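Local coordinates for protein aldolase (PDB 6VOP) that belongs to the class II aldolase and adducin N-terminal domain family, with an AraD-like fold built round a mixed beta sheet flanked by helices, at residues 34-39 with 94-99; 43-48 with 59-64; 101-106 with 187-192; 131-136 with 157-162. The protein carries 2 engineered substitutions. All coordinates share one frame; numbering follows the deposited sequence.

Contacts 1, 2 and 4 lie in one mixed sheet, whereas contact 3 packs two helices together. Contact 1 sits near the middle, its centre about 7 Å from that of the chain. Contact 2 continues the sheet from it, with centres about 10 Å apart and Leu35 O probably hydrogen-bonded to Thr47 N at 2.9 Å. Contact 4 belongs to the far end of the sheet, its centre about 16 Å from that of contact 1. It meets contact 3 where Leu161 CD1 lies 3.5 Å from Ser104 O. His98 of contact 1 may form an empty metal site with His100 and His165, consistent with the metal-dependent class II aldolases; Leu162 of contact 4 touches that group.

Contact 1: residues 34-39 with 94-99; sequences NLSLLL and KAVVHL
Asn34 and His98 pair across two antiparallel strands, and their side chains meet on the same face of the sheet. Asn34 ND2 stands 3.5 Å from His98 CD2, at the edge of the imidazole, with the amide and ring planes 65° apart. Asn34 CG sits between its backbone N and carbonyl carbon (chi1 42°), which brings the amide over to the neighbouring strand. Further along this face Ser36 OG packs against Val96 CB at 3.7 Å. On the other face Leu35 and Val97 lie side by side and point the same way, with Leu35 CD2 3.7 Å from Val97 CG1, while Leu37 CB meets Ala95 CB at 4.1 Å. The strands that carry these side chains have N-to-C directions 175° apart, with axes 4.6 Å apart at closest approach. Asn34 with His98 and Ser36 with Val96 are hydrogen-bonded pairs, each joined by two backbone bonds, and a fifth runs from Leu38 N to Lys94 O at 2.9 Å. In the second shell, His98 ND1 is hydrogen-bonded to Pro167 O, and its ring meets those of His100 and His165, consistent with a metal site, empty in this model. Ser36 OG is hydrogen-bonded to His83 and Tyr87 of helix 80-89, which covers Val96 as well. The face of Leu35, Leu37 and Val97 is packed by helices 7-24 and 174-194, placing the pair of strands between helical layers.

Contact 2: residues 43-48 with 59-64; sequences NLLATP and QRLSKV
The flat amide of Asn43 crosses the side chain of Lys63 obliquely, its ND2 4.1 Å from Lys63 CE. At the other end of the contact the ring of Pro48 borders three consecutive residues of the facing segment: its CD lies 4.0 Å from Leu61 CD2, its CG faces Arg60 O, and its CB approaches Ser62 OG. The two strands are neighbours in an antiparallel beta meander, in which strands 33-38, 44-46, 62-64 and 70-72 succeed one another across the sheet in the order of the sequence. Their short axes stand 150° apart and come within 4.7 Å, a marked twist. Two hydrogen-bonded pairs, Leu44 with Val64 and Ala46 with Ser62, supply four backbone bonds; of these, Ser62 N to Ala46 O measures 2.8 Å. Between them Leu45 faces Lys63 in a non-hydrogen-bonded pair. Leu45 CG is anti to its own backbone N (chi1 -169°), and this carries CD1 obliquely across to Leu61 CB at 4.1 Å. The face of Leu45 is backed by helix 7-24, where Met15 and Thr16 touch Leu61. On the opposite face Leu44 CB meets Val64 CB at 4.2 Å, and helix 80-89 packs on Leu44 and Ala46. Arg60 turns elsewhere, forming a salt bridge with Asp74. Ser62 OG, hydrogen-bonded to the carbonyl oxygen of the same Asp74, rests 3.5 Å from Pro48 CA.

Contact 3: residues 101-106 with 187-192; sequences STWSTA and TAKLIF
Two groups of Thr105 grip Ser101 O behind the helix face on which Trp103 meets Lys189: Thr105 OG1 donates to that oxygen at 2.6 Å and Thr105 N at 2.9 Å. The side-chain bond arrives above the carbonyl plane and ties the threonine hydroxyl to the first turn of the helix. Across the interface the indole of Trp103 does most of the touching. Lys189 lays its aliphatic chain over one face, with CG 3.6 Å from the centroid of the five-membered ring and only 6° off the ring normal, a CH-pi contact. With CG anti to the backbone N (chi1 -174°), the extended lysine chain runs on over the indole, CD lying 3.7 Å from Trp103 NE1. No hydrogen bond crosses between the segments. This is helix-helix packing: the axes of 102-106 and 187-192, parts of helices 102-107 and 174-194, stand 69° apart and approach to 8.1 Å, and the small Ala188 fits at the crossing with CB 3.6 Å from Trp103 O. At the edge of the indole, Phe192 CB comes within 3.6 Å of Trp103 CZ3. The two aromatic rings are oblique to each other, centroids 6.0 Å apart, and the phenyl reaches on to Ala106 CB with its CZ. Glu185, one turn before Lys189, accepts from both Trp103 N and Ser104 OG. Thr102 OG1 is hydrogen-bonded to Glu186 of a second subunit, while Lys189 packs on Thr102 of a third.

Contact 4: residues 131-136 with 157-162; sequences GNVPLV and NQAFLL
Pro134 presents its ring to two residues of the facing segment: CG lies 3.8 Å from Phe160 CD1, in an oblique approach to the phenyl, and also 3.8 Å from Asn157 ND2. The asparagine comes from the opposite direction, its amide nitrogen hydrogen-bonded to Leu153 O of helix 144-153. Val136 follows on the phenyl's side of the sheet. Its CG2 reaches Leu162 CD1 at 3.7 Å, the two side chains lying side by side, and Phe160 CB at 4.1 Å. The pattern is a beta-alpha-beta unit, with strands 135-136 and 159-162 parallel and helix 144-153 connecting them; Leu150 of that helix touches both Val136 and Phe160. On the other side Val133 meets Ala159 and Leu161, with its CG1 4.2 Å from Leu161 CB. Two backbone bonds join the segments, Leu161 N to Pro134 O at 3.0 Å and Val136 N to Leu161 O at 2.8 Å, so both backbone polar atoms of Leu161 are engaged. Proline has no N-H to give, and residue 134 therefore pairs through its carbonyl alone. Few polar bonds and many apolar touches imply that side-chain burial contributes much of the cohesion between these segments.

Contact 1: residues 34-39 with 94-99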
loop_
_atom_site.group_PDB
_atom_site.type_symbol
_atom_site.label_atom_id
_atom_site.label_comp_id
_atom_site.label_asym_id
_atom_site.label_seq_id
_atom_site.Cartn_x
_atom_site.Cartn_y
_atom_site.Cartn_z
ATOM N N ASN A 34 9.385 -10.948 14.101
ATOM C CA ASN A 34 9.696 -10.671 15.495
ATOM C C ASN A 34 10.784 -9.610 15.562
ATOM O O ASN A 34 11.659 -9.547 14.693
ATOM C CB ASN A 34 10.145 -11.939 16.232
ATOM C CG ASN A 34 11.087 -12.787 15.404
ATOM O OD1 ASN A 34 12.304 -12.624 15.467
ATOM N ND2 ASN A 34 10.527 -13.702 14.621
ATOM N N LEU A 35 10.718 -8.781 16.602
ATOM C CA LEU A 35 11.699 -7.735 16.849
ATOM C C LEU A 35 12.318 -7.917 18.227
ATOM O O LEU A 35 11.684 -8.448 19.144
ATOM C CB LEU A 35 11.073 -6.343 16.765
ATOM C CG LEU A 35 10.040 -6.138 15.662
ATOM C CD1 LEU A 35 9.341 -4.802 15.844
ATOM C CD2 LEU A 35 10.708 -6.220 14.304
ATOM N N SER A 36 13.561 -7.461 18.369
ATOM C CA SER A 36 14.243 -7.509 19.654
ATOM C C SER A 36 15.246 -6.368 19.738
ATOM O O SER A 36 15.807 -5.937 18.727
ATOM C CB SER A 36 14.946 -8.854 19.877
ATOM O OG SER A 36 16.112 -8.961 19.080
ATOM N N LEU A 37 15.461 -5.880 20.960
ATOM C CA LEU A 37 16.457 -4.853 21.227
ATOM C C LEU A 37 17.182 -5.186 22.523
ATOM O O LEU A 37 16.727 -6.010 23.322
ATOM C CB LEU A 37 15.829 -3.452 21.309
ATOM C CG LEU A 37 14.836 -3.143 22.436
ATOM C CD1 LEU A 37 15.525 -2.506 23.643
ATOM C CD2 LEU A 37 13.723 -2.240 21.926
ATOM N N LEU A 38 18.321 -4.531 22.724
ATOM C CA LEU A 38 19.137 -4.717 23.918
ATOM C C LEU A 38 18.815 -3.619 24.923
ATOM O O LEU A 38 18.922 -2.430 24.606
ATOM C CB LEU A 38 20.626 -4.699 23.573
ATOM C CG LEU A 38 21.279 -6.029 23.194
ATOM C CD1 LEU A 38 22.793 -5.915 23.279
ATOM C CD2 LEU A 38 20.771 -7.155 24.078
ATOM N N LEU A 39 18.423 -4.021 26.125
ATOM C CA LEU A 39 18.200 -3.081 27.208
ATOM C C LEU A 39 19.537 -2.616 27.782
ATOM O O LEU A 39 20.569 -3.258 27.566
ATOM C CB LEU A 39 17.344 -3.732 28.292
ATOM C CG LEU A 39 15.913 -4.082 27.883
ATOM C CD1 LEU A 39 15.365 -5.188 28.765
ATOM C CD2 LEU A 39 15.025 -2.855 27.949
ATOM N N LYS A 94 22.703 -3.867 18.556
ATOM C CA LYS A 94 21.856 -3.531 19.691
ATOM C C LYS A 94 20.377 -3.782 19.434
ATOM O O LYS A 94 19.564 -3.564 20.340
ATOM C CB LYS A 94 22.058 -2.064 20.092
ATOM C CG LYS A 94 23.504 -1.681 20.340
ATOM C CD LYS A 94 24.081 -2.423 21.530
ATOM C CE LYS A 94 25.480 -1.921 21.852
ATOM N NZ LYS A 94 26.053 -2.595 23.049
ATOM N N ALA A 95 20.003 -4.224 18.236
ATOM C CA ALA A 95 18.612 -4.505 17.915
ATOM C C ALA A 95 18.562 -5.336 16.643
ATOM O O ALA A 95 19.383 -5.160 15.740
ATOM C CB ALA A 95 17.795 -3.220 17.745
ATOM N N VAL A 96 17.590 -6.242 16.584
ATOM C CA VAL A 96 17.417 -7.142 15.452
ATOM C C VAL A 96 15.976 -7.046 14.972
ATOM O O VAL A 96 15.041 -7.194 15.767
ATOM C CB VAL A 96 17.767 -8.597 15.817
ATOM C CG1 VAL A 96 17.586 -9.504 14.608
ATOM C CG2 VAL A 96 19.189 -8.688 16.354
ATOM N N VAL A 97 15.800 -6.795 13.677
ATOM C CA VAL A 97 14.488 -6.734 13.044
ATOM C C VAL A 97 14.406 -7.871 12.033
ATOM O O VAL A 97 15.229 -7.951 11.112
ATOM C CB VAL A 97 14.239 -5.376 12.369
ATOM C CG1 VAL A 97 12.969 -5.421 11.532
ATOM C CG2 VAL A 97 14.154 -4.275 13.412
ATOM N N HIS A 98 13.421 -8.749 12.207
ATOM C CA HIS A 98 13.227 -9.901 11.331
ATOM C C HIS A 98 11.784 -9.903 10.847
ATOM O O HIS A 98 10.860 -10.122 11.639
ATOM C CB HIS A 98 13.567 -11.207 12.049
ATOM C CG HIS A 98 13.140 -12.434 11.303
ATOM N ND1 HIS A 98 13.301 -12.568 9.941
ATOM C CD2 HIS A 98 12.561 -13.580 11.729
ATOM C CE1 HIS A 98 12.838 -13.745 9.559
ATOM N NE2 HIS A 98 12.383 -14.379 10.625
ATOM N N LEU A 99 11.593 -9.657 9.554
ATOM C CA LEU A 99 10.279 -9.662 8.933
ATOM C C LEU A 99 10.332 -10.483 7.652
ATOM O O LEU A 99 11.402 -10.720 7.090
ATOM C CB LEU A 99 9.795 -8.240 8.620
ATOM C CG LEU A 99 9.697 -7.259 9.788
ATOM C CD1 LEU A 99 9.247 -5.896 9.296
ATOM C CD2 LEU A 99 8.745 -7.788 10.843
#

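Contact 2: residues 43-48 with 59-64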
loop_
_atom_site.group_PDB
_atom_site.type_symbol
_atom_site.label_atom_id
_atom_site.label_comp_id
_atom_site.label_asym_id
_atom_site.label_seq_id
_atom_site.Cartn_x
_atom_site.Cartn_y
_atom_site.Cartn_z
ATOM N N ASN A 43 20.085 -7.210 28.982
ATOM C CA ASN A 43 19.031 -8.169 28.693
ATOM C C ASN A 43 18.308 -7.798 27.399
ATOM O O ASN A 43 18.430 -6.687 26.877
ATOM C CB ASN A 43 18.038 -8.243 29.852
ATOM C CG ASN A 43 18.646 -8.847 31.098
ATOM O OD1 ASN A 43 19.514 -9.717 31.019
ATOM N ND2 ASN A 43 18.192 -8.390 32.261
ATOM N N LEU A 44 17.540 -8.751 26.886
ATOM C CA LEU A 44 16.835 -8.588 25.626
ATOM C C LEU A 44 15.369 -8.253 25.859
ATOM O O LEU A 44 14.756 -8.686 26.837
ATOM C CB LEU A 44 16.934 -9.854 24.775
ATOM C CG LEU A 44 18.204 -10.067 23.953
ATOM C CD1 LEU A 44 19.366 -10.506 24.835
ATOM C CD2 LEU A 44 17.935 -11.089 22.863
ATOM N N LEU A 45 14.812 -7.480 24.931
ATOM C CA LEU A 45 13.389 -7.164 24.898
ATOM C C LEU A 45 12.876 -7.582 23.528
ATOM O O LEU A 45 13.201 -6.943 22.524
ATOM C CB LEU A 45 13.154 -5.675 25.153
ATOM C CG LEU A 45 11.724 -5.205 25.404
ATOM C CD1 LEU A 45 11.251 -5.625 26.787
ATOM C CD2 LEU A 45 11.647 -3.697 25.243
ATOM N N ALA A 46 12.092 -8.656 23.478
ATOM C CA ALA A 46 11.690 -9.252 22.212
ATOM C C ALA A 46 10.183 -9.443 22.154
ATOM O O ALA A 46 9.512 -9.576 23.182
ATOM C CB ALA A 46 12.384 -10.603 21.981
ATOM N N THR A 47 9.660 -9.460 20.933
ATOM C CA THR A 47 8.241 -9.702 20.740
ATOM C C THR A 47 7.930 -11.175 20.985
ATOM O O THR A 47 8.694 -12.051 20.565
ATOM C CB THR A 47 7.814 -9.308 19.331
ATOM O OG1 THR A 47 8.431 -10.189 18.384
ATOM C CG2 THR A 47 8.234 -7.879 19.036
ATOM N N PRO A 48 6.826 -11.480 21.654
ATOM C CA PRO A 48 6.536 -12.866 22.029
ATOM C C PRO A 48 6.012 -13.678 20.849
ATOM O O PRO A 48 5.654 -13.152 19.796
ATOM C CB PRO A 48 5.471 -12.717 23.117
ATOM C CG PRO A 48 4.782 -11.439 22.785
ATOM C CD PRO A 48 5.820 -10.538 22.174
ATOM N N GLN A 59 3.605 -4.354 28.051
ATOM C CA GLN A 59 3.914 -5.001 29.323
ATOM C C GLN A 59 3.926 -6.522 29.225
ATOM O O GLN A 59 4.155 -7.188 30.242
ATOM C CB GLN A 59 2.920 -4.559 30.402
ATOM C CG GLN A 59 3.324 -3.299 31.148
ATOM C CD GLN A 59 2.946 -2.050 30.391
ATOM O OE1 GLN A 59 3.738 -1.118 30.282
ATOM N NE2 GLN A 59 1.713 -2.004 29.903
ATOM N N ARG A 60 3.681 -7.086 28.042
ATOM C CA ARG A 60 3.784 -8.522 27.831
ATOM C C ARG A 60 4.934 -8.889 26.905
ATOM O O ARG A 60 5.085 -10.066 26.562
ATOM C CB ARG A 60 2.466 -9.075 27.284
ATOM C CG ARG A 60 1.393 -9.281 28.343
ATOM C CD ARG A 60 1.621 -10.570 29.129
ATOM N NE ARG A 60 2.515 -10.373 30.269
ATOM C CZ ARG A 60 2.996 -11.353 31.033
ATOM N NH1 ARG A 60 2.672 -12.615 30.787
ATOM N NH2 ARG A 60 3.802 -11.071 32.050
ATOM N N LEU A 61 5.743 -7.910 26.497
ATOM C CA LEU A 61 6.919 -8.187 25.688
ATOM C C LEU A 61 7.886 -9.077 26.458
ATOM O O LEU A 61 8.053 -8.938 27.672
ATOM C CB LEU A 61 7.604 -6.879 25.287
ATOM C CG LEU A 61 6.911 -6.044 24.209
ATOM C CD1 LEU A 61 7.558 -4.673 24.077
ATOM C CD2 LEU A 61 6.937 -6.781 22.879
ATOM N N SER A 62 8.524 -9.998 25.742
ATOM C CA SER A 62 9.414 -10.956 26.380
ATOM C C SER A 62 10.697 -10.281 26.854
ATOM O O SER A 62 11.126 -9.256 26.318
ATOM C CB SER A 62 9.753 -12.094 25.418
ATOM O OG SER A 62 8.575 -12.654 24.863
ATOM N N LYS A 63 11.307 -10.875 27.878
ATOM C CA LYS A 63 12.568 -10.406 28.444
ATOM C C LYS A 63 13.475 -11.618 28.594
ATOM O O LYS A 63 13.164 -12.539 29.358
ATOM C CB LYS A 63 12.341 -9.707 29.786
ATOM C CG LYS A 63 13.502 -8.858 30.275
ATOM C CD LYS A 63 13.085 -8.011 31.469
ATOM C CE LYS A 63 14.279 -7.342 32.130
ATOM N NZ LYS A 63 13.921 -6.746 33.451
ATOM N N VAL A 64 14.583 -11.634 27.854
ATOM C CA VAL A 64 15.490 -12.775 27.809
ATOM C C VAL A 64 16.894 -12.302 28.158
ATOM O O VAL A 64 17.340 -11.249 27.689
ATOM C CB VAL A 64 15.475 -13.462 26.425
ATOM C CG1 VAL A 64 16.352 -14.703 26.433
ATOM C CG2 VAL A 64 14.051 -13.817 26.019
#

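Contact 3: residues 101-106 with 187-192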
loop_
_atom_site.group_PDB
_atom_site.type_symbol
_atom_site.label_atom_id
_atom_site.label_comp_id
_atom_site.label_asym_id
_atom_site.label_seq_id
_atom_site.Cartn_x
_atom_site.Cartn_y
_atom_site.Cartn_z
ATOM N N SER A 101 9.054 -9.501 4.741
ATOM C CA SER A 101 8.565 -8.496 3.810
ATOM C C SER A 101 8.583 -9.028 2.382
ATOM O O SER A 101 9.445 -9.827 2.001
ATOM C CB SER A 101 9.404 -7.226 3.914
ATOM O OG SER A 101 9.776 -6.976 5.256
ATOM N N THR A 102 7.626 -8.541 1.588
ATOM C CA THR A 102 7.290 -9.163 0.310
ATOM C C THR A 102 8.502 -9.255 -0.610
ATOM O O THR A 102 8.880 -10.344 -1.055
ATOM C CB THR A 102 6.163 -8.377 -0.362
ATOM O OG1 THR A 102 5.062 -8.236 0.543
ATOM C CG2 THR A 102 5.687 -9.097 -1.610
ATOM N N TRP A 103 9.133 -8.118 -0.902
ATOM C CA TRP A 103 10.145 -8.087 -1.952
ATOM C C TRP A 103 11.477 -8.674 -1.503
ATOM O O TRP A 103 12.195 -9.260 -2.321
ATOM C CB TRP A 103 10.319 -6.655 -2.451
ATOM C CG TRP A 103 9.018 -6.049 -2.869
ATOM C CD1 TRP A 103 8.146 -5.357 -2.081
ATOM C CD2 TRP A 103 8.426 -6.101 -4.172
ATOM N NE1 TRP A 103 7.053 -4.966 -2.812
ATOM C CE2 TRP A 103 7.199 -5.410 -4.100
ATOM C CE3 TRP A 103 8.816 -6.657 -5.394
ATOM C CZ2 TRP A 103 6.361 -5.259 -5.202
ATOM C CZ3 TRP A 103 7.981 -6.505 -6.488
ATOM C CH2 TRP A 103 6.770 -5.812 -6.384
ATOM N N SER A 104 11.832 -8.528 -0.227
ATOM C CA SER A 104 13.033 -9.193 0.270
ATOM C C SER A 104 12.843 -10.703 0.298
ATOM O O SER A 104 13.745 -11.455 -0.095
ATOM C CB SER A 104 13.386 -8.668 1.659
ATOM O OG SER A 104 13.256 -7.263 1.711
ATOM N N THR A 105 11.673 -11.162 0.756
ATOM C CA THR A 105 11.379 -12.590 0.725
ATOM C C THR A 105 11.326 -13.102 -0.707
ATOM O O THR A 105 11.752 -14.230 -0.987
ATOM C CB THR A 105 10.060 -12.879 1.444
ATOM O OG1 THR A 105 10.051 -12.232 2.723
ATOM C CG2 THR A 105 9.884 -14.378 1.641
ATOM N N ALA A 106 10.810 -12.288 -1.631
ATOM C CA ALA A 106 10.795 -12.684 -3.035
ATOM C C ALA A 106 12.212 -12.856 -3.568
ATOM O O ALA A 106 12.532 -13.869 -4.202
ATOM C CB ALA A 106 10.026 -11.655 -3.866
ATOM N N THR A 187 15.188 -1.637 -1.667
ATOM C CA THR A 187 16.108 -1.944 -2.756
ATOM C C THR A 187 15.702 -3.221 -3.482
ATOM O O THR A 187 15.766 -3.284 -4.715
ATOM C CB THR A 187 17.533 -2.048 -2.219
ATOM O OG1 THR A 187 17.969 -0.749 -1.805
ATOM C CG2 THR A 187 18.479 -2.574 -3.290
ATOM N N ALA A 188 15.280 -4.247 -2.739
ATOM C CA ALA A 188 14.760 -5.446 -3.388
ATOM C C ALA A 188 13.509 -5.134 -4.197
ATOM O O ALA A 188 13.278 -5.747 -5.246
ATOM C CB ALA A 188 14.467 -6.529 -2.351
ATOM N N LYS A 189 12.702 -4.178 -3.733
ATOM C CA LYS A 189 11.522 -3.768 -4.488
ATOM C C LYS A 189 11.913 -3.097 -5.799
ATOM O O LYS A 189 11.249 -3.289 -6.824
ATOM C CB LYS A 189 10.661 -2.835 -3.638
ATOM C CG LYS A 189 9.329 -2.461 -4.263
ATOM C CD LYS A 189 8.501 -1.614 -3.308
ATOM C CE LYS A 189 7.115 -1.343 -3.868
ATOM N NZ LYS A 189 6.313 -0.472 -2.966
ATOM N N LEU A 190 12.992 -2.311 -5.790
ATOM C CA LEU A 190 13.445 -1.681 -7.025
ATOM C C LEU A 190 14.000 -2.705 -8.006
ATOM O O LEU A 190 13.863 -2.531 -9.223
ATOM C CB LEU A 190 14.500 -0.620 -6.723
ATOM C CG LEU A 190 14.022 0.569 -5.893
ATOM C CD1 LEU A 190 15.118 1.616 -5.784
ATOM C CD2 LEU A 190 12.763 1.161 -6.502
ATOM N N ILE A 191 14.623 -3.771 -7.497
ATOM C CA ILE A 191 15.178 -4.802 -8.370
ATOM C C ILE A 191 14.085 -5.398 -9.247
ATOM O O ILE A 191 14.217 -5.473 -10.474
ATOM C CB ILE A 191 15.886 -5.885 -7.537
ATOM C CG1 ILE A 191 17.207 -5.350 -6.980
ATOM C CG2 ILE A 191 16.129 -7.129 -8.372
ATOM C CD1 ILE A 191 18.000 -6.375 -6.204
ATOM N N PHE A 192 12.980 -5.818 -8.630
ATOM C CA PHE A 192 11.898 -6.424 -9.396
ATOM C C PHE A 192 11.181 -5.399 -10.270
ATOM O O PHE A 192 10.703 -5.743 -11.357
ATOM C CB PHE A 192 10.919 -7.119 -8.449
ATOM C CG PHE A 192 11.478 -8.361 -7.815
ATOM C CD1 PHE A 192 11.445 -9.574 -8.487
ATOM C CD2 PHE A 192 12.051 -8.316 -6.552
ATOM C CE1 PHE A 192 11.965 -10.720 -7.911
ATOM C CE2 PHE A 192 12.573 -9.459 -5.969
ATOM C CZ PHE A 192 12.530 -10.663 -6.650
#

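Contact 4: residues 131-136 with 157-162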
loop_
_atom_site.group_PDB
_atom_site.type_symbol
_atom_site.label_atom_id
_atom_site.label_comp_id
_atom_site.label_asym_id
_atom_site.label_seq_id
_atom_site.Cartn_x
_atom_site.Cartn_y
_atom_site.Cartn_z
ATOM N N GLY A 131 26.114 -2.324 3.712
ATOM C CA GLY A 131 27.247 -2.900 2.986
ATOM C C GLY A 131 26.856 -4.191 2.261
ATOM O O GLY A 131 26.054 -4.161 1.334
ATOM N N ASN A 132 27.430 -5.307 2.699
ATOM C CA ASN A 132 27.156 -6.600 2.092
ATOM C C ASN A 132 25.971 -7.269 2.773
ATOM O O ASN A 132 25.863 -7.270 4.004
ATOM C CB ASN A 132 28.381 -7.508 2.177
ATOM C CG ASN A 132 29.552 -6.968 1.397
ATOM O OD1 ASN A 132 29.377 -6.191 0.457
ATOM N ND2 ASN A 132 30.757 -7.371 1.780
ATOM N N VAL A 133 25.084 -7.835 1.963
ATOM C CA VAL A 133 23.957 -8.610 2.472
ATOM C C VAL A 133 24.174 -10.068 2.085
ATOM O O VAL A 133 23.748 -10.492 1.001
ATOM C CB VAL A 133 22.619 -8.081 1.938
ATOM C CG1 VAL A 133 21.462 -8.799 2.616
ATOM C CG2 VAL A 133 22.522 -6.580 2.151
ATOM N N PRO A 134 24.837 -10.860 2.922
ATOM C CA PRO A 134 25.082 -12.261 2.570
ATOM C C PRO A 134 23.818 -13.100 2.690
ATOM O O PRO A 134 22.847 -12.739 3.360
ATOM C CB PRO A 134 26.142 -12.702 3.583
ATOM C CG PRO A 134 25.917 -11.816 4.758
ATOM C CD PRO A 134 25.459 -10.493 4.205
ATOM N N LEU A 135 23.851 -14.246 2.018
ATOM C CA LEU A 135 22.720 -15.159 1.948
ATOM C C LEU A 135 22.912 -16.298 2.939
ATOM O O LEU A 135 23.965 -16.945 2.954
ATOM C CB LEU A 135 22.568 -15.712 0.531
ATOM C CG LEU A 135 21.506 -16.778 0.284
ATOM C CD1 LEU A 135 20.123 -16.150 0.242
ATOM C CD2 LEU A 135 21.806 -17.515 -1.009
ATOM N N VAL A 136 21.897 -16.537 3.762
ATOM C CA VAL A 136 21.890 -17.657 4.700
ATOM C C VAL A 136 21.146 -18.806 4.029
ATOM O O VAL A 136 20.097 -18.577 3.408
ATOM C CB VAL A 136 21.248 -17.256 6.040
ATOM C CG1 VAL A 136 21.331 -18.387 7.050
ATOM C CG2 VAL A 136 21.918 -16.007 6.588
ATOM N N ASN A 157 28.848 -8.201 9.320
ATOM C CA ASN A 157 27.663 -7.881 8.539
ATOM C C ASN A 157 26.545 -7.476 9.486
ATOM O O ASN A 157 26.434 -8.002 10.596
ATOM C CB ASN A 157 27.208 -9.060 7.667
ATOM C CG ASN A 157 28.295 -9.550 6.729
ATOM O OD1 ASN A 157 28.684 -8.851 5.792
ATOM N ND2 ASN A 157 28.789 -10.757 6.976
ATOM N N GLN A 158 25.716 -6.535 9.037
ATOM C CA GLN A 158 24.564 -6.099 9.809
ATOM C C GLN A 158 23.235 -6.408 9.132
ATOM O O GLN A 158 22.182 -6.087 9.694
ATOM C CB GLN A 158 24.656 -4.596 10.110
ATOM C CG GLN A 158 25.233 -3.758 8.984
ATOM C CD GLN A 158 25.554 -2.341 9.426
ATOM O OE1 GLN A 158 26.635 -1.821 9.148
ATOM N NE2 GLN A 158 24.614 -1.712 10.125
ATOM N N ALA A 159 23.249 -7.021 7.951
ATOM C CA ALA A 159 22.027 -7.458 7.293
ATOM C C ALA A 159 22.266 -8.823 6.666
ATOM O O ALA A 159 23.383 -9.146 6.256
ATOM C CB ALA A 159 21.558 -6.456 6.230
ATOM N N PHE A 160 21.206 -9.626 6.611
ATOM C CA PHE A 160 21.292 -10.990 6.110
ATOM C C PHE A 160 19.988 -11.345 5.416
ATOM O O PHE A 160 18.911 -10.897 5.821
ATOM C CB PHE A 160 21.573 -11.996 7.235
ATOM C CG PHE A 160 22.633 -11.553 8.201
ATOM C CD1 PHE A 160 23.961 -11.874 7.982
ATOM C CD2 PHE A 160 22.304 -10.814 9.326
ATOM C CE1 PHE A 160 24.942 -11.468 8.867
ATOM C CE2 PHE A 160 23.276 -10.403 10.211
ATOM C CZ PHE A 160 24.599 -10.730 9.983
ATOM N N LEU A 161 20.090 -12.159 4.370
ATOM C CA LEU A 161 18.925 -12.630 3.628
ATOM C C LEU A 161 18.853 -14.147 3.748
ATOM O O LEU A 161 19.696 -14.860 3.195
ATOM C CB LEU A 161 18.987 -12.198 2.165
ATOM C CG LEU A 161 17.691 -12.430 1.387
ATOM C CD1 LEU A 161 16.544 -11.642 2.005
ATOM C CD2 LEU A 161 17.866 -12.068 -0.076
ATOM N N LEU A 162 17.846 -14.634 4.468
ATOM C CA LEU A 162 17.633 -16.065 4.649
ATOM C C LEU A 162 16.828 -16.596 3.470
ATOM O O LEU A 162 15.723 -16.112 3.200
ATOM C CB LEU A 162 16.909 -16.341 5.966
ATOM C CG LEU A 162 17.727 -16.392 7.259
ATOM C CD1 LEU A 162 18.421 -15.069 7.529
ATOM C CD2 LEU A 162 16.833 -16.771 8.431
#